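Local coordinates for flagellar hook-associated protein 3 (Bacillus cereus, PDB 5ZIY), which probably forms part of the junction between the hook and the filament of the bacterial flagellum, at residues Q78-K81 against Q82-L86; A138-S141 against P142-K145; Q171-D174 against G175-R179. All coordinates share one frame; numbering follows the deposited sequence.

Contact 1. Residues Q78-K81 against Q82-L86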
ATOM      1  N   GLN A  78       4.275   6.973 -18.451  1.00 32.66           N
ATOM      2  CA  GLN A  78       5.305   6.926 -17.416  1.00 33.19           C
ATOM      3  C   GLN A  78       4.647   6.647 -16.048  1.00 30.46           C
ATOM      4  O   GLN A  78       5.150   5.868 -15.235  1.00 29.55           O
ATOM      5  CB  GLN A  78       6.085   8.247 -17.314  1.00 35.12           C
ATOM      6  CG  GLN A  78       6.916   8.677 -18.540  1.00 40.51           C
ATOM      7  CD  GLN A  78       7.723   9.986 -18.292  1.00 46.63           C
ATOM      8  OE1 GLN A  78       7.387  11.045 -18.835  1.00 51.54           O
ATOM      9  NE2 GLN A  78       8.780   9.907 -17.458  1.00 47.86           N
ATOM     10  N   ILE A  79       3.524   7.314 -15.809  1.00 28.91           N
ATOM     11  CA  ILE A  79       2.786   7.170 -14.572  1.00 26.54           C
ATOM     12  C   ILE A  79       2.266   5.741 -14.445  1.00 23.97           C
ATOM     13  O   ILE A  79       2.313   5.146 -13.368  1.00 23.54           O
ATOM     14  CB  ILE A  79       1.669   8.256 -14.487  1.00 26.73           C
ATOM     15  CG1 ILE A  79       2.327   9.632 -14.245  1.00 28.78           C
ATOM     16  CG2 ILE A  79       0.701   8.015 -13.349  1.00 24.84           C
ATOM     17  CD1 ILE A  79       1.338  10.836 -14.306  1.00 28.52           C
ATOM     18  N   LEU A  80       1.796   5.174 -15.539  1.00 22.33           N
ATOM     19  CA  LEU A  80       1.340   3.800 -15.504  1.00 21.86           C
ATOM     20  C   LEU A  80       2.503   2.879 -15.047  1.00 21.42           C
ATOM     21  O   LEU A  80       2.339   2.024 -14.167  1.00 19.39           O
ATOM     22  CB  LEU A  80       0.802   3.374 -16.874  1.00 22.20           C
ATOM     23  CG  LEU A  80       0.636   1.870 -17.059  1.00 23.69           C
ATOM     24  CD1 LEU A  80      -0.488   1.358 -16.222  1.00 21.48           C
ATOM     25  CD2 LEU A  80       0.363   1.557 -18.528  1.00 27.89           C
ATOM     26  N   LYS A  81       3.676   3.080 -15.633  1.00 22.77           N
ATOM     27  CA  LYS A  81       4.847   2.292 -15.255  1.00 24.18           C
ATOM     28  C   LYS A  81       5.216   2.487 -13.776  1.00 22.52           C
ATOM     29  O   LYS A  81       5.535   1.547 -13.093  1.00 20.68           O
ATOM     30  CB  LYS A  81       6.030   2.609 -16.181  1.00 26.81           C
ATOM     31  CG  LYS A  81       5.778   2.198 -17.646  1.00 29.95           C
ATOM     32  CD  LYS A  81       7.049   2.440 -18.508  1.00 37.85           C
ATOM     33  CE  LYS A  81       6.769   2.647 -20.021  1.00 41.01           C
ATOM     34  NZ  LYS A  81       5.709   1.742 -20.578  1.00 40.64           N
ATOM     35  N   GLN A  82       5.113   3.706 -13.268  1.00 23.34           N
ATOM     36  CA  GLN A  82       5.509   3.968 -11.890  1.00 22.86           C
ATOM     37  C   GLN A  82       4.521   3.268 -10.962  1.00 21.53           C
ATOM     38  O   GLN A  82       4.915   2.679  -9.948  1.00 19.27           O
ATOM     39  CB  GLN A  82       5.513   5.477 -11.638  1.00 25.40           C
ATOM     40  CG  GLN A  82       5.616   5.924 -10.183  1.00 27.55           C
ATOM     41  CD  GLN A  82       7.012   5.740  -9.609  1.00 33.06           C
ATOM     42  OE1 GLN A  82       7.845   5.006 -10.163  1.00 35.37           O
ATOM     43  NE2 GLN A  82       7.289   6.438  -8.494  1.00 36.72           N
ATOM     44  N   VAL A  83       3.228   3.299 -11.324  1.00 20.31           N
ATOM     45  CA  VAL A  83       2.202   2.703 -10.470  1.00 19.13           C
ATOM     46  C   VAL A  83       2.295   1.185 -10.454  1.00 18.53           C
ATOM     47  O   VAL A  83       2.053   0.563  -9.419  1.00 18.14           O
ATOM     48  CB  VAL A  83       0.767   3.150 -10.890  1.00 19.52           C
ATOM     49  CG1 VAL A  83      -0.292   2.386 -10.120  1.00 17.80           C
ATOM     50  CG2 VAL A  83       0.620   4.658 -10.650  1.00 18.38           C
ATOM     51  N   VAL A  84       2.608   0.586 -11.603  1.00 18.71           N
ATOM     52  CA  VAL A  84       2.866  -0.843 -11.661  1.00 17.94           C
ATOM     53  C   VAL A  84       4.101  -1.204 -10.769  1.00 18.59           C
ATOM     54  O   VAL A  84       4.042  -2.139 -10.013  1.00 18.26           O
ATOM     55  CB  VAL A  84       3.055  -1.345 -13.102  1.00 18.36           C
ATOM     56  CG1 VAL A  84       3.498  -2.806 -13.103  1.00 18.81           C
ATOM     57  CG2 VAL A  84       1.780  -1.255 -13.884  1.00 18.78           C
ATOM     58  N   TYR A  85       5.184  -0.446 -10.856  1.00 19.83           N
ATOM     59  CA  TYR A  85       6.336  -0.615  -9.952  1.00 21.53           C
ATOM     60  C   TYR A  85       5.904  -0.585  -8.488  1.00 19.49           C
ATOM     61  O   TYR A  85       6.217  -1.499  -7.737  1.00 18.91           O
ATOM     62  CB  TYR A  85       7.386   0.450 -10.264  1.00 24.33           C
ATOM     63  CG  TYR A  85       8.448   0.781  -9.227  1.00 29.87           C
ATOM     64  CD1 TYR A  85       9.578  -0.037  -9.015  1.00 34.50           C
ATOM     65  CD2 TYR A  85       8.383   1.987  -8.525  1.00 35.16           C
ATOM     66  CE1 TYR A  85      10.580   0.335  -8.074  1.00 36.97           C
ATOM     67  CE2 TYR A  85       9.364   2.359  -7.605  1.00 37.53           C
ATOM     68  CZ  TYR A  85      10.445   1.541  -7.369  1.00 40.17           C
ATOM     69  OH  TYR A  85      11.381   2.010  -6.422  1.00 45.88           O
ATOM     70  N   LEU A  86       5.096   0.410  -8.133  1.00 17.89           N
ATOM     71  CA  LEU A  86       4.623   0.595  -6.786  1.00 16.51           C
ATOM     72  C   LEU A  86       3.683  -0.547  -6.372  1.00 15.13           C
ATOM     73  O   LEU A  86       3.728  -1.014  -5.255  1.00 15.75           O
ATOM     74  CB  LEU A  86       3.944   1.988  -6.591  1.00 16.47           C
ATOM     75  CG  LEU A  86       4.739   3.291  -6.679  1.00 18.81           C
ATOM     76  CD1 LEU A  86       3.776   4.535  -6.719  1.00 20.89           C
ATOM     77  CD2 LEU A  86       5.813   3.524  -5.527  1.00 18.49           C
TER
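The carbonyl oxygen of Ile79 takes the amide of Val83 at 2.9 Å from N to O, with an N-H...O angle of 157°. It is one of four alpha-helical i to i+4 bonds: Gln82 N reaches Gln78 O, Val84 N reaches Leu80 O at 3.0 Å, and Tyr85 N reaches Lys81 O in the straightest of the set, 171°. Over these bonds the valine methyls lie close to the preceding turn. Val83 CG2 stands 3.2 Å from Ile79 O, because its position beside the backbone N (CG1 being anti to that N, chi1 172°) turns it back along the helix. Val84 CG2 repeats this over Leu80 O and meets Leu80 CD1 at 4.2 Å, the two side chains running side by side in the same direction. Ile79 CG2 and Val83 CG2 are 4.3 Å apart. On the exposed flank the Lys81 chain bends at its last torsion, and its NZ forms a salt bridge with Asp77. The helix is amphipathic, with Gln78, Lys81, Gln82 and Tyr85 exposed and Ile79, Leu80 and Val83 buried: Ile79 and Val83 pack on Ser48 of helix 8-60, while on helix 137-155 Leu80 and Val84 touch Ile144, and Val83 touches Val143 and Leu147.

Contact 2. Residues A138-S141 against P142-K145; sequences ALLS and PVIK
Ile144 N donates to Leu140 O at 3.0 Å, nearly straight at 166°, and Lys145 N donates to Ser141 O at 3.0 Å. These two bonds resume the alpha-helical pattern just beyond a proline kink in helix 137-155. Pro142 has no amide hydrogen for Ala138 O, and its ring occupies that place, with CD 3.4 Å from the carbonyl oxygen. The next bond of the series, from Val143 N to Leu139 O, is also missing. Val143 instead sets its CG2 methyl 3.3 Å from Leu139 O. Ser141, inside the kinked turn, sends its OG to the carbonyl oxygen of Gly111, tying the helix to a distant part of the chain. Farther out, Leu140 CD2 meets Val143 CG2 at 4.3 Å, and this pair belongs to a buried face that packs on both neighbouring helices: Leu140 touches Ile176 of helix 162-204 and Ala87 of helix 67-87. Phe107 touches Ser141 and Ile144. On the exposed side Lys145 lies extended beyond CG. Its CG is anti to its own carbonyl carbon (chi1 -70°), which folds the chain back over the previous turn and brings Lys145 CG within 3.2 Å of Ser141 O.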
ATOM      1  N   ALA A 138      -8.416  -6.005  -6.051  1.00 19.00           N
ATOM      2  CA  ALA A 138      -9.581  -5.121  -6.090  1.00 20.18           C
ATOM      3  C   ALA A 138      -9.207  -3.649  -5.939  1.00 19.33           C
ATOM      4  O   ALA A 138      -9.910  -2.781  -6.418  1.00 20.23           O
ATOM      5  CB  ALA A 138     -10.662  -5.548  -5.028  1.00 22.11           C
ATOM      6  N   LEU A 139      -8.093  -3.367  -5.274  1.00 18.15           N
ATOM      7  CA  LEU A 139      -7.680  -1.998  -5.018  1.00 17.47           C
ATOM      8  C   LEU A 139      -6.913  -1.445  -6.216  1.00 17.20           C
ATOM      9  O   LEU A 139      -7.070  -0.282  -6.579  1.00 17.41           O
ATOM     10  CB  LEU A 139      -6.793  -1.973  -3.771  1.00 16.95           C
ATOM     11  CG  LEU A 139      -6.265  -0.637  -3.243  1.00 16.54           C
ATOM     12  CD1 LEU A 139      -7.357   0.122  -2.437  1.00 17.61           C
ATOM     13  CD2 LEU A 139      -5.000  -0.913  -2.442  1.00 15.94           C
ATOM     14  N   LEU A 140      -6.066  -2.283  -6.825  1.00 16.60           N
ATOM     15  CA  LEU A 140      -5.045  -1.784  -7.790  1.00 15.96           C
ATOM     16  C   LEU A 140      -5.231  -2.250  -9.229  1.00 16.85           C
ATOM     17  O   LEU A 140      -4.820  -1.543 -10.160  1.00 17.21           O
ATOM     18  CB  LEU A 140      -3.634  -2.127  -7.302  1.00 14.97           C
ATOM     19  CG  LEU A 140      -3.209  -1.373  -6.043  1.00 15.39           C
ATOM     20  CD1 LEU A 140      -1.967  -2.008  -5.449  1.00 13.86           C
ATOM     21  CD2 LEU A 140      -2.954   0.145  -6.287  1.00 14.87           C
ATOM     22  N   SER A 141      -5.885  -3.388  -9.457  1.00 17.14           N
ATOM     23  CA  SER A 141      -6.185  -3.740 -10.839  1.00 18.30           C
ATOM     24  C   SER A 141      -6.979  -2.651 -11.535  1.00 18.80           C
ATOM     25  O   SER A 141      -6.677  -2.302 -12.667  1.00 19.10           O
ATOM     26  CB  SER A 141      -6.883  -5.107 -10.968  1.00 19.19           C
ATOM     27  OG  SER A 141      -5.937  -6.090 -10.707  1.00 21.08           O
ATOM     28  N   PRO A 142      -7.964  -2.058 -10.853  1.00 19.69           N
ATOM     29  CA  PRO A 142      -8.684  -1.073 -11.666  1.00 20.33           C
ATOM     30  C   PRO A 142      -7.916   0.246 -11.815  1.00 20.35           C
ATOM     31  O   PRO A 142      -8.096   0.946 -12.821  1.00 22.02           O
ATOM     32  CB  PRO A 142     -10.057  -0.893 -10.941  1.00 21.59           C
ATOM     33  CG  PRO A 142     -10.134  -1.915  -9.891  1.00 21.52           C
ATOM     34  CD  PRO A 142      -8.678  -2.381  -9.604  1.00 19.95           C
ATOM     35  N   VAL A 143      -7.062   0.574 -10.845  1.00 18.74           N
ATOM     36  CA  VAL A 143      -6.181   1.700 -10.964  1.00 18.45           C
ATOM     37  C   VAL A 143      -5.371   1.606 -12.220  1.00 18.42           C
ATOM     38  O   VAL A 143      -5.348   2.538 -13.017  1.00 19.10           O
ATOM     39  CB  VAL A 143      -5.232   1.809  -9.778  1.00 17.50           C
ATOM     40  CG1 VAL A 143      -4.173   2.856 -10.040  1.00 17.53           C
ATOM     41  CG2 VAL A 143      -6.027   2.183  -8.552  1.00 17.85           C
ATOM     42  N   ILE A 144      -4.725   0.454 -12.397  1.00 17.86           N
ATOM     43  CA  ILE A 144      -3.816   0.235 -13.517  1.00 18.05           C
ATOM     44  C   ILE A 144      -4.574   0.167 -14.840  1.00 19.12           C
ATOM     45  O   ILE A 144      -4.146   0.742 -15.825  1.00 19.67           O
ATOM     46  CB  ILE A 144      -2.956  -1.046 -13.296  1.00 17.56           C
ATOM     47  CG1 ILE A 144      -2.136  -0.897 -12.030  1.00 16.66           C
ATOM     48  CG2 ILE A 144      -2.079  -1.363 -14.529  1.00 18.22           C
ATOM     49  CD1 ILE A 144      -1.539  -2.215 -11.460  1.00 16.79           C
ATOM     50  N   LYS A 145      -5.704  -0.532 -14.864  1.00 19.64           N
ATOM     51  CA  LYS A 145      -6.475  -0.675 -16.113  1.00 20.93           C
ATOM     52  C   LYS A 145      -6.945   0.672 -16.605  1.00 21.61           C
ATOM     53  O   LYS A 145      -6.866   0.939 -17.796  1.00 22.40           O
ATOM     54  CB  LYS A 145      -7.673  -1.607 -15.933  1.00 21.76           C
ATOM     55  CG  LYS A 145      -7.241  -3.050 -15.749  1.00 24.17           C
ATOM     56  CD  LYS A 145      -8.364  -3.984 -15.317  1.00 27.81           C
ATOM     57  CE  LYS A 145      -7.898  -5.458 -15.365  1.00 30.01           C
ATOM     58  NZ  LYS A 145      -8.760  -6.406 -14.578  1.00 32.12           N
TER

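Contact 3. Residues Q171-D174 against G175-R179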
ATOM      1  N   GLN A 171     -12.769   7.733  -8.743  1.00 32.50           N
ATOM      2  CA  GLN A 171     -13.221   6.612  -7.890  1.00 32.96           C
ATOM      3  C   GLN A 171     -12.102   5.671  -7.474  1.00 28.62           C
ATOM      4  O   GLN A 171     -12.070   5.210  -6.338  1.00 28.66           O
ATOM      5  CB  GLN A 171     -14.316   5.818  -8.587  1.00 35.38           C
ATOM      6  CG  GLN A 171     -15.617   6.602  -8.695  1.00 43.65           C
ATOM      7  CD  GLN A 171     -16.659   5.878  -9.510  1.00 50.58           C
ATOM      8  OE1 GLN A 171     -16.337   4.967 -10.276  1.00 52.83           O
ATOM      9  NE2 GLN A 171     -17.921   6.284  -9.363  1.00 57.28           N
ATOM     10  N   ASN A 172     -11.164   5.402  -8.373  1.00 25.81           N
ATOM     11  CA  ASN A 172      -9.991   4.604  -8.009  1.00 23.11           C
ATOM     12  C   ASN A 172      -9.148   5.283  -6.940  1.00 22.40           C
ATOM     13  O   ASN A 172      -8.770   4.660  -5.964  1.00 21.41           O
ATOM     14  CB  ASN A 172      -9.128   4.335  -9.228  1.00 21.95           C
ATOM     15  CG  ASN A 172      -9.829   3.511 -10.284  1.00 22.75           C
ATOM     16  OD1 ASN A 172     -10.763   2.766  -9.999  1.00 23.99           O
ATOM     17  ND2 ASN A 172      -9.344   3.624 -11.525  1.00 22.59           N
ATOM     18  N   LEU A 173      -8.902   6.578  -7.117  1.00 24.32           N
ATOM     19  CA  LEU A 173      -8.121   7.373  -6.177  1.00 25.86           C
ATOM     20  C   LEU A 173      -8.774   7.396  -4.779  1.00 27.64           C
ATOM     21  O   LEU A 173      -8.073   7.271  -3.761  1.00 26.80           O
ATOM     22  CB  LEU A 173      -7.976   8.795  -6.712  1.00 28.57           C
ATOM     23  CG  LEU A 173      -7.219   9.828  -5.894  1.00 31.95           C
ATOM     24  CD1 LEU A 173      -5.897   9.256  -5.450  1.00 31.53           C
ATOM     25  CD2 LEU A 173      -7.036  11.095  -6.707  1.00 35.10           C
ATOM     26  N   ASP A 174     -10.099   7.529  -4.734  1.00 29.78           N
ATOM     27  CA  ASP A 174     -10.828   7.471  -3.456  1.00 32.05           C
ATOM     28  C   ASP A 174     -10.615   6.115  -2.782  1.00 28.79           C
ATOM     29  O   ASP A 174     -10.527   6.006  -1.574  1.00 29.94           O
ATOM     30  CB  ASP A 174     -12.332   7.655  -3.671  1.00 36.44           C
ATOM     31  CG  ASP A 174     -12.703   9.046  -4.163  1.00 42.80           C
ATOM     32  OD1 ASP A 174     -11.895   9.991  -4.001  1.00 47.60           O
ATOM     33  OD2 ASP A 174     -13.830   9.191  -4.703  1.00 48.94           O
ATOM     34  N   GLY A 175     -10.592   5.064  -3.565  1.00 26.78           N
ATOM     35  CA  GLY A 175     -10.182   3.753  -3.056  1.00 24.94           C
ATOM     36  C   GLY A 175      -8.768   3.776  -2.459  1.00 21.44           C
ATOM     37  O   GLY A 175      -8.533   3.191  -1.426  1.00 21.00           O
ATOM     38  N   ILE A 176      -7.838   4.480  -3.078  1.00 20.27           N
ATOM     39  CA  ILE A 176      -6.458   4.501  -2.554  1.00 18.81           C
ATOM     40  C   ILE A 176      -6.386   5.392  -1.306  1.00 19.89           C
ATOM     41  O   ILE A 176      -5.674   5.090  -0.347  1.00 18.84           O
ATOM     42  CB  ILE A 176      -5.461   5.075  -3.582  1.00 18.66           C
ATOM     43  CG1 ILE A 176      -5.351   4.143  -4.811  1.00 18.14           C
ATOM     44  CG2 ILE A 176      -4.116   5.423  -2.886  1.00 18.52           C
ATOM     45  CD1 ILE A 176      -4.751   2.748  -4.547  1.00 17.45           C
ATOM     46  N   ILE A 177      -7.120   6.489  -1.322  1.00 21.92           N
ATOM     47  CA  ILE A 177      -7.152   7.370  -0.130  1.00 24.04           C
ATOM     48  C   ILE A 177      -7.735   6.620   1.091  1.00 24.14           C
ATOM     49  O   ILE A 177      -7.182   6.672   2.167  1.00 23.62           O
ATOM     50  CB  ILE A 177      -7.955   8.632  -0.377  1.00 27.42           C
ATOM     51  CG1 ILE A 177      -7.271   9.508  -1.442  1.00 28.16           C
ATOM     52  CG2 ILE A 177      -8.197   9.412   0.950  1.00 30.42           C
ATOM     53  CD1 ILE A 177      -8.163  10.693  -1.944  1.00 32.33           C
ATOM     54  N   ASN A 178      -8.873   5.957   0.923  1.00 25.47           N
ATOM     55  CA  ASN A 178      -9.454   5.192   2.027  1.00 26.56           C
ATOM     56  C   ASN A 178      -8.480   4.126   2.533  1.00 23.64           C
ATOM     57  O   ASN A 178      -8.371   3.910   3.750  1.00 23.38           O
ATOM     58  CB  ASN A 178     -10.780   4.537   1.643  1.00 29.08           C
ATOM     59  CG  ASN A 178     -11.879   5.556   1.361  1.00 35.16           C
ATOM     60  OD1 ASN A 178     -11.805   6.689   1.814  1.00 40.48           O
ATOM     61  ND2 ASN A 178     -12.895   5.153   0.589  1.00 35.77           N
ATOM     62  N   ARG A 179      -7.762   3.445   1.640  1.00 21.57           N
ATOM     63  CA  ARG A 179      -6.779   2.462   2.153  1.00 19.66           C
ATOM     64  C   ARG A 179      -5.637   3.150   2.922  1.00 19.14           C
ATOM     65  O   ARG A 179      -5.128   2.620   3.931  1.00 18.65           O
ATOM     66  CB  ARG A 179      -6.197   1.589   1.042  1.00 18.51           C
ATOM     67  CG  ARG A 179      -5.218   0.504   1.537  1.00 17.79           C
ATOM     68  CD  ARG A 179      -5.901  -0.516   2.443  1.00 18.76           C
ATOM     69  NE  ARG A 179      -6.944  -1.275   1.751  1.00 20.74           N
ATOM     70  CZ  ARG A 179      -6.761  -2.408   1.054  1.00 21.92           C
ATOM     71  NH1 ARG A 179      -5.537  -2.955   0.936  1.00 21.25           N
ATOM     72  NH2 ARG A 179      -7.819  -3.016   0.480  1.00 24.33           N
TER
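Leu173 and Ile177 meet one helical turn apart, their side chains crossing at an angle with Leu173 CG 4.2 Å from Ile177 CD1. Beneath them lies the tight part of the contact. Leu173 O accepts Ile177 N at 2.7 Å, nearly in line with the carbonyl, and takes a second, weak bond from Ile176 N, whose angle is only 118°. Ile176 N also donates to Asn172 O at 3.0 Å and is thus shared between two acceptors. Ile177 CG1, placed beside its backbone N by a chi1 of -66°, leans back to within 3.3 Å of Leu173 O. Leu173 and Ile177 both rest on Leu46 of helix 8-60, Ile177 in an exposed position, whereas buried Ile176 packs on Leu139 of helix 137-155. Gly175, whose N bonds to Gln171 O at 3.1 Å, also borders Leu139.

The solvent side is polar, with Gln171, Asp174 and Asn178 exposed. Asn178 N bonds to Asp174 O at 3.0 Å, straight at the hydrogen but tilted 30° from the carbonyl plane. The Asn178 amide folds back above that same Asp174 oxygen, bringing its CG to 3.3 Å, without a side-chain hydrogen bond between them. Mostly hydrophobic residues toward two neighbouring helices, with Asn172 as the polar member against Val143, and polar ones outward are characteristic of an amphipathic helix in an alpha-helical bundle, here the long helix 162-204.

Overall arrangement
From the N terminus, helix 8-60 comes first, then contact 1 on helix 67-87, contact 2 on helix 137-155 and contact 3 on helix 162-204. Each is confined to consecutive turns of one helix, so none closes a long loop; they follow in series, without nesting or crossing. Between contacts 1 and 2 the chain makes two small antiparallel hairpins. In space contact 2 lies between the others: it touches contact 1 through apolar side chains, and meets contact 3 where Pro142 O lies 3.2 Å from Asn172 ND2 and Leu139 CD1 lies 3.4 Å from Gly175 O. Contacts 1 and 3 do not touch, their nearest atoms being about 7 Å apart, but both pack on helix 8-60, completing a four-helix arrangement.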